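Long-range contact in ArCE4A (Arthrobacter sp. AW19M34-1, PDB 5LFZ), which probably removes acetyl groups from N-acetylated sugars of chitin-like polysaccharides, as a metal-dependent carbohydrate esterase of family 4: residues L138-V143 and A212-H217. Residues are numbered along the deposited sequence; the frame is centred on the assembly and turned at random.
Sequences LVLWDV and AKAYDH
Leu138 and Leu140 take hold of 212-217 through backbone hydrogen bonds: Leu138 N gives one to Lys213 O (2.6 Å), Leu138 O receives Tyr215 N, and Leu140 N returns to Tyr215 O. On one face of this short parallel pair Ala214 CB sits against both leucines, 3.6 Å from Leu140 CD2. Leu138 chi1 (-73°) sets CG beside the backbone N that bonds Lys213 O, which brings CD1 close to that same oxygen, with Ala212 CA just beyond. On the other face are Val139 and Tyr215; the Tyr215 ring brings an edge to Leu138 O, and its hydroxyl is hydrogen-bonded to Lys210 N. In the distorted (beta/alpha) barrel of NodB-type deacetylases, the pairing ties the C-terminal segment to the chain leading into strand 143-144 of the main parallel sheet, with the Trp141 side chain about 7 Å from the bound nickel. Asp216 CB sits beside Trp141 O, 3.3 Å away. Past it, Asp142 OD2 meets the His217 ring edge at CD2 (3.1 Å), a contact to carbon, the planes 72° apart. Ser168 OG hydrogen-bonds OD2 and Ile169 N hydrogen-bonds OD1. With an alanine in place of Asp142, Ser168 OG and Ile169 N would probably lose this partner and a gap would open beside the imidazole.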
ATOM      1  N   LEU A 138      -9.149   7.552  -0.171  1.00 25.72           N
ATOM      2  CA  LEU A 138      -7.741   7.883  -0.022  1.00 26.09           C
ATOM      3  C   LEU A 138      -7.197   7.190   1.223  1.00 25.03           C
ATOM      4  O   LEU A 138      -7.698   7.392   2.328  1.00 25.42           O
ATOM      5  CB  LEU A 138      -7.530   9.399   0.061  1.00 27.44           C
ATOM      6  CG  LEU A 138      -7.704  10.203  -1.231  1.00 30.66           C
ATOM      7  CD1 LEU A 138      -9.174  10.396  -1.590  1.00 38.39           C
ATOM      8  CD2 LEU A 138      -7.008  11.545  -1.116  1.00 34.24           C
ATOM      9  N   VAL A 139      -6.173   6.368   1.044  1.00 26.09           N
ATOM     10  CA  VAL A 139      -5.636   5.609   2.161  1.00 23.20           C
ATOM     11  C   VAL A 139      -4.256   6.122   2.553  1.00 25.80           C
ATOM     12  O   VAL A 139      -3.297   6.004   1.792  1.00 26.18           O
ATOM     13  CB  VAL A 139      -5.564   4.108   1.833  1.00 23.81           C
ATOM     14  CG1 VAL A 139      -4.997   3.328   3.014  1.00 25.53           C
ATOM     15  CG2 VAL A 139      -6.951   3.592   1.430  1.00 24.95           C
ATOM     16  N   LEU A 140      -4.176   6.716   3.736  1.00 22.07           N
ATOM     17  CA  LEU A 140      -2.898   7.169   4.275  1.00 24.75           C
ATOM     18  C   LEU A 140      -2.347   6.090   5.194  1.00 23.35           C
ATOM     19  O   LEU A 140      -2.353   4.913   4.836  1.00 24.41           O
ATOM     20  CB  LEU A 140      -3.051   8.503   5.010  1.00 28.78           C
ATOM     21  CG  LEU A 140      -3.295   9.753   4.148  1.00 37.11           C
ATOM     22  CD1 LEU A 140      -2.334   9.813   2.970  1.00 38.00           C
ATOM     23  CD2 LEU A 140      -4.721   9.824   3.660  1.00 44.37           C
ATOM     24  N   TRP A 141      -1.882   6.487   6.377  1.00 23.22           N
ATOM     25  CA  TRP A 141      -1.205   5.574   7.296  1.00 25.76           C
ATOM     26  C   TRP A 141      -1.104   6.183   8.691  1.00 26.22           C
ATOM     27  O   TRP A 141      -1.190   7.400   8.850  1.00 27.12           O
ATOM     28  CB  TRP A 141       0.203   5.241   6.785  1.00 22.04           C
ATOM     29  CG  TRP A 141       1.073   6.466   6.658  1.00 22.40           C
ATOM     30  CD1 TRP A 141       1.879   7.013   7.628  1.00 21.73           C
ATOM     31  CD2 TRP A 141       1.213   7.298   5.506  1.00 25.20           C
ATOM     32  NE1 TRP A 141       2.505   8.136   7.143  1.00 28.44           N
ATOM     33  CE2 TRP A 141       2.112   8.333   5.841  1.00 24.54           C
ATOM     34  CE3 TRP A 141       0.664   7.270   4.217  1.00 24.11           C
ATOM     35  CZ2 TRP A 141       2.484   9.323   4.932  1.00 28.39           C
ATOM     36  CZ3 TRP A 141       1.029   8.256   3.319  1.00 25.30           C
ATOM     37  CH2 TRP A 141       1.929   9.268   3.678  1.00 28.84           C
ATOM     38  N   ASP A 142      -0.892   5.351   9.703  1.00 25.46           N
ATOM     39  CA  ASP A 142      -0.663   5.892  11.036  1.00 26.01           C
ATOM     40  C   ASP A 142       0.732   5.530  11.535  1.00 26.59           C
ATOM     41  O   ASP A 142       1.212   6.107  12.505  1.00 28.85           O
ATOM     42  CB  ASP A 142      -1.742   5.415  12.017  1.00 26.96           C
ATOM     43  CG  ASP A 142      -1.699   3.927  12.261  1.00 30.09           C
ATOM     44  OD1 ASP A 142      -1.364   3.178  11.325  1.00 30.64           O
ATOM     45  OD2 ASP A 142      -2.009   3.500  13.396  1.00 34.18           O
ATOM     46  N   VAL A 143       1.381   4.584  10.862  1.00 24.83           N
ATOM     47  CA  VAL A 143       2.752   4.213  11.202  1.00 24.98           C
ATOM     48  C   VAL A 143       3.676   4.401  10.008  1.00 27.39           C
ATOM     49  O   VAL A 143       3.588   3.668   9.028  1.00 24.57           O
ATOM     50  CB  VAL A 143       2.859   2.750  11.674  1.00 22.32           C
ATOM     51  CG1 VAL A 143       4.311   2.412  12.011  1.00 23.64           C
ATOM     52  CG2 VAL A 143       1.949   2.504  12.866  1.00 24.96           C
ATOM     53  N   ALA A 212     -13.180   9.604  -2.256  1.00 35.34           N
ATOM     54  CA  ALA A 212     -12.954  11.033  -2.042  1.00 37.41           C
ATOM     55  C   ALA A 212     -12.849  11.413  -0.565  1.00 44.02           C
ATOM     56  O   ALA A 212     -12.976  12.583  -0.211  1.00 44.46           O
ATOM     57  CB  ALA A 212     -14.055  11.849  -2.714  1.00 42.64           C
ATOM     58  N   LYS A 213     -12.616  10.420   0.290  1.00 44.17           N
ATOM     59  CA  LYS A 213     -12.361  10.652   1.710  1.00 37.60           C
ATOM     60  C   LYS A 213     -11.014  10.042   2.068  1.00 30.87           C
ATOM     61  O   LYS A 213     -10.590   9.078   1.438  1.00 32.45           O
ATOM     62  CB  LYS A 213     -13.453  10.038   2.584  1.00 36.09           C
ATOM     63  CG  LYS A 213     -14.859  10.552   2.322  1.00 43.67           C
ATOM     64  CD  LYS A 213     -14.996  12.024   2.671  1.00 49.06           C
ATOM     65  CE  LYS A 213     -16.451  12.379   2.914  1.00 54.53           C
ATOM     66  NZ  LYS A 213     -16.693  13.849   2.971  1.00 56.12           N
ATOM     67  N   ALA A 214     -10.351  10.587   3.085  1.00 30.70           N
ATOM     68  CA  ALA A 214      -9.046  10.071   3.493  1.00 31.40           C
ATOM     69  C   ALA A 214      -9.112   9.296   4.812  1.00 29.87           C
ATOM     70  O   ALA A 214      -9.808   9.688   5.745  1.00 35.83           O
ATOM     71  CB  ALA A 214      -8.041  11.210   3.600  1.00 36.65           C
ATOM     72  N   TYR A 215      -8.377   8.190   4.874  1.00 31.05           N
ATOM     73  CA  TYR A 215      -8.378   7.314   6.042  1.00 27.88           C
ATOM     74  C   TYR A 215      -6.952   6.926   6.385  1.00 29.60           C
ATOM     75  O   TYR A 215      -6.186   6.566   5.497  1.00 29.10           O
ATOM     76  CB  TYR A 215      -9.200   6.054   5.776  1.00 27.35           C
ATOM     77  CG  TYR A 215     -10.614   6.319   5.309  1.00 28.42           C
ATOM     78  CD1 TYR A 215     -10.896   6.513   3.962  1.00 33.63           C
ATOM     79  CD2 TYR A 215     -11.669   6.360   6.210  1.00 33.38           C
ATOM     80  CE1 TYR A 215     -12.189   6.752   3.528  1.00 32.38           C
ATOM     81  CE2 TYR A 215     -12.969   6.598   5.785  1.00 36.16           C
ATOM     82  CZ  TYR A 215     -13.221   6.793   4.442  1.00 36.34           C
ATOM     83  OH  TYR A 215     -14.512   7.029   4.016  1.00 35.35           O
ATOM     84  N   ASP A 216      -6.589   6.979   7.663  1.00 30.79           N
ATOM     85  CA  ASP A 216      -5.225   6.616   8.046  1.00 30.93           C
ATOM     86  C   ASP A 216      -5.185   5.452   9.041  1.00 33.91           C
ATOM     87  O   ASP A 216      -4.114   4.933   9.356  1.00 34.99           O
ATOM     88  CB  ASP A 216      -4.490   7.835   8.616  1.00 34.81           C
ATOM     89  CG  ASP A 216      -5.180   8.424   9.827  1.00 46.15           C
ATOM     90  OD1 ASP A 216      -4.542   9.232  10.542  1.00 51.59           O
ATOM     91  OD2 ASP A 216      -6.352   8.080  10.073  1.00 49.64           O
ATOM     92  N   HIS A 217      -6.360   5.030   9.498  1.00 34.95           N
ATOM     93  CA  HIS A 217      -6.491   4.020  10.544  1.00 37.63           C
ATOM     94  C   HIS A 217      -7.910   3.465  10.486  1.00 41.31           C
ATOM     95  O   HIS A 217      -8.812   4.164  10.033  1.00 48.65           O
ATOM     96  CB  HIS A 217      -6.191   4.641  11.915  1.00 45.88           C
ATOM     97  CG  HIS A 217      -6.128   3.652  13.038  1.00 56.01           C
ATOM     98  ND1 HIS A 217      -7.250   3.206  13.703  1.00 57.77           N
ATOM     99  CD2 HIS A 217      -5.073   3.045  13.631  1.00 58.00           C
ATOM    100  CE1 HIS A 217      -6.891   2.356  14.648  1.00 56.13           C
ATOM    101  NE2 HIS A 217      -5.574   2.240  14.625  1.00 57.14           N
TER